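Cyclic nucleotide-gated potassium channel mll3241 (Mesorhizobium loti, PDB 4MUV) conducts potassium ions across the membrane as a homotetrameric channel activated by cAMP, which binds its cytoplasmic cyclic nucleotide-binding domain, the part described here. Local coordinates at residues M59-G65 with L77-F83. The protein carries 3 engineered substitutions. Residues are numbered along the deposited sequence; the frame is centred on the assembly and turned at random.
With PCG (cyclic guanosine monophosphate), chain C.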
loop_
_atom_site.group_PDB
_atom_site.type_symbol
_atom_site.label_atom_id
_atom_site.label_comp_id
_atom_site.label_asym_id
_atom_site.label_seq_id
_atom_site.Cartn_x
_atom_site.Cartn_y
_atom_site.Cartn_z
ATOM N N MET A 59 -2.398 -3.945 1.655
ATOM C CA MET A 59 -1.496 -3.207 0.771
ATOM C C MET A 59 -0.932 -2.022 1.538
ATOM O O MET A 59 -1.292 -1.793 2.701
ATOM C CB MET A 59 -2.163 -2.774 -0.535
ATOM C CG MET A 59 -3.244 -1.742 -0.348
ATOM S SD MET A 59 -3.762 -0.949 -1.881
ATOM C CE MET A 59 -2.281 -0.031 -2.283
ATOM N N PHE A 60 -0.022 -1.300 0.896
ATOM C CA PHE A 60 0.819 -0.333 1.585
ATOM C C PHE A 60 0.993 0.919 0.736
ATOM O O PHE A 60 1.218 0.837 -0.483
ATOM C CB PHE A 60 2.195 -0.910 1.840
ATOM C CG PHE A 60 2.187 -2.196 2.614
ATOM C CD1 PHE A 60 2.252 -2.179 3.995
ATOM C CD2 PHE A 60 2.161 -3.409 1.962
ATOM C CE1 PHE A 60 2.261 -3.351 4.724
ATOM C CE2 PHE A 60 2.169 -4.599 2.683
ATOM C CZ PHE A 60 2.219 -4.564 4.066
ATOM N N PHE A 61 0.907 2.083 1.389
ATOM C CA PHE A 61 1.195 3.385 0.787
ATOM C C PHE A 61 2.502 3.873 1.366
ATOM O O PHE A 61 2.661 3.974 2.574
ATOM C CB PHE A 61 0.055 4.357 1.081
ATOM C CG PHE A 61 -1.234 3.880 0.515
ATOM C CD1 PHE A 61 -2.036 3.014 1.225
ATOM C CD2 PHE A 61 -1.612 4.240 -0.768
ATOM C CE1 PHE A 61 -3.197 2.541 0.677
ATOM C CE2 PHE A 61 -2.769 3.743 -1.325
ATOM C CZ PHE A 61 -3.565 2.898 -0.597
ATOM N N VAL A 62 3.467 4.168 0.492
ATOM C CA VAL A 62 4.766 4.668 0.956
ATOM C C VAL A 62 4.636 6.149 1.286
ATOM O O VAL A 62 4.150 6.937 0.469
ATOM C CB VAL A 62 5.862 4.492 -0.110
ATOM C CG1 VAL A 62 7.194 4.979 0.396
ATOM C CG2 VAL A 62 5.969 3.035 -0.535
ATOM N N VAL A 63 5.053 6.541 2.491
ATOM C CA VAL A 63 4.895 7.928 2.909
ATOM C C VAL A 63 6.188 8.607 3.321
ATOM O O VAL A 63 6.210 9.827 3.322
ATOM C CB VAL A 63 3.728 8.087 3.956
ATOM C CG1 VAL A 63 2.361 7.866 3.289
ATOM C CG2 VAL A 63 3.872 7.161 5.119
ATOM N N GLU A 64 7.231 7.842 3.647
ATOM C CA GLU A 64 8.578 8.370 3.926
ATOM C C GLU A 64 9.570 7.277 3.550
ATOM O O GLU A 64 9.315 6.104 3.820
ATOM C CB GLU A 64 8.788 8.705 5.420
ATOM C CG GLU A 64 7.767 9.657 6.061
ATOM C CD GLU A 64 7.989 9.861 7.553
ATOM O OE1 GLU A 64 8.339 8.895 8.274
ATOM O OE2 GLU A 64 7.784 10.987 8.020
ATOM N N GLY A 65 10.689 7.629 2.924
ATOM C CA GLY A 65 11.653 6.618 2.534
ATOM C C GLY A 65 11.234 5.871 1.288
ATOM O O GLY A 65 10.357 6.296 0.571
ATOM N N LEU A 77 10.240 2.417 -5.074
ATOM C CA LEU A 77 9.028 3.199 -4.860
ATOM C C LEU A 77 9.227 4.108 -3.657
ATOM O O LEU A 77 9.551 3.648 -2.570
ATOM C CB LEU A 77 7.822 2.307 -4.633
ATOM C CG LEU A 77 7.518 1.267 -5.719
ATOM C CD1 LEU A 77 6.356 0.396 -5.310
ATOM C CD2 LEU A 77 7.218 1.943 -7.028
ATOM N N GLY A 78 9.014 5.395 -3.873
ATOM C CA GLY A 78 9.153 6.420 -2.845
ATOM C C GLY A 78 7.819 7.002 -2.405
ATOM O O GLY A 78 6.763 6.467 -2.729
ATOM N N PRO A 79 7.865 8.109 -1.642
ATOM C CA PRO A 79 6.625 8.686 -1.107
ATOM C C PRO A 79 5.598 8.944 -2.190
ATOM O O PRO A 79 5.947 9.463 -3.262
ATOM C CB PRO A 79 7.107 9.976 -0.439
ATOM C CG PRO A 79 8.498 9.637 -0.001
ATOM C CD PRO A 79 9.056 8.817 -1.138
ATOM N N GLY A 80 4.358 8.551 -1.908
ATOM C CA GLY A 80 3.261 8.739 -2.835
ATOM C C GLY A 80 2.936 7.479 -3.601
ATOM O O GLY A 80 1.864 7.361 -4.162
ATOM N N ALA A 81 3.871 6.536 -3.644
ATOM C CA ALA A 81 3.665 5.283 -4.358
ATOM C C ALA A 81 2.944 4.285 -3.481
ATOM O O ALA A 81 2.831 4.484 -2.275
ATOM C CB ALA A 81 5.016 4.715 -4.822
ATOM N N PHE A 82 2.511 3.181 -4.079
ATOM C CA PHE A 82 1.828 2.130 -3.318
ATOM C C PHE A 82 2.155 0.780 -3.921
ATOM O O PHE A 82 2.557 0.670 -5.082
ATOM C CB PHE A 82 0.314 2.356 -3.224
ATOM C CG PHE A 82 -0.361 2.492 -4.552
ATOM C CD1 PHE A 82 -0.647 1.380 -5.333
ATOM C CD2 PHE A 82 -0.733 3.738 -5.030
ATOM C CE1 PHE A 82 -1.270 1.496 -6.556
ATOM C CE2 PHE A 82 -1.354 3.864 -6.262
ATOM C CZ PHE A 82 -1.626 2.727 -7.023
ATOM N N PHE A 83 2.035 -0.250 -3.096
ATOM C CA PHE A 83 2.275 -1.625 -3.525
ATOM C C PHE A 83 1.437 -2.588 -2.697
ATOM O O PHE A 83 0.997 -2.264 -1.597
ATOM C CB PHE A 83 3.768 -1.943 -3.439
ATOM C CG PHE A 83 4.331 -1.923 -2.051
ATOM C CD1 PHE A 83 4.823 -0.756 -1.503
ATOM C CD2 PHE A 83 4.397 -3.079 -1.300
ATOM C CE1 PHE A 83 5.340 -0.750 -0.215
ATOM C CE2 PHE A 83 4.909 -3.065 -0.014
ATOM C CZ PHE A 83 5.380 -1.915 0.527
HETATM P PA PCG C . 1.563 -7.817 -4.973
HETATM O O1A PCG C . 0.367 -7.942 -4.052
HETATM O O2A PCG C . 1.682 -8.836 -6.050
HETATM O "O5'" PCG C . 2.845 -7.851 -4.112
HETATM C "C5'" PCG C . 4.019 -7.413 -4.629
HETATM C "C4'" PCG C . 3.803 -5.985 -5.160
HETATM O "O4'" PCG C . 4.952 -5.263 -5.743
HETATM C "C3'" PCG C . 2.834 -5.997 -6.138
HETATM O "O3'" PCG C . 1.518 -6.367 -5.620
HETATM C "C2'" PCG C . 2.930 -4.519 -6.699
HETATM O "O2'" PCG C . 2.037 -3.683 -5.962
HETATM C "C1'" PCG C . 4.271 -4.147 -6.499
HETATM N N9 PCG C . 5.048 -3.869 -7.670
HETATM C C8 PCG C . 5.619 -2.670 -8.024
HETATM N N7 PCG C . 6.181 -2.732 -9.233
HETATM C C5 PCG C . 5.965 -4.018 -9.665
HETATM C C6 PCG C . 6.328 -4.685 -10.885
HETATM O O6 PCG C . 6.962 -4.173 -11.840
HETATM N N1 PCG C . 5.927 -5.997 -10.954
HETATM C C2 PCG C . 5.187 -6.638 -9.973
HETATM N N2 PCG C . 4.831 -7.922 -10.158
HETATM N N3 PCG C . 4.822 -6.037 -8.795
HETATM C C4 PCG C . 5.248 -4.695 -8.707
HETATM O O HOH W 1 1.529 6.765 -0.996
#
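With CG of F83 lodged between its backbone N and carbonyl carbon (chi1 65°), and CG of F60 anti to its carbonyl carbon, beside the backbone N (chi1 -56°), the F83 ring is brought against F60. CB of F60 rests over one face of the F83 ring, 3.9 Å from the centroid, while the two rings lie nearly parallel but slid apart, with F60 CD2 3.4 Å from F83 CE2. V62 CG2 meets the same F83 ring at its edge, 3.9 Å from CE1. The backbones of F60 and F83 form an antiparallel hydrogen-bonded pair: F60 N donates to F83 O and F83 N to F60 O, both at 2.9 Å. This short pairing adds strand 82-83 to the margin of a four-stranded sheet in the beta-roll of the cyclic nucleotide-binding domain, where CB of F83 lies 3.5 Å from O2' of cyclic GMP. Replacing F83 by alanine would probably open a gap against F60 CB and V62 CG2, while the CB near the ribose would stay. On the other sheet face, CB of F82 packs 3.6 Å from F61 CD2. At the type II turn G78-A81, G80 N donates to V62 O and V62 N to A81 O, and one water donates to both carbonyl oxygens.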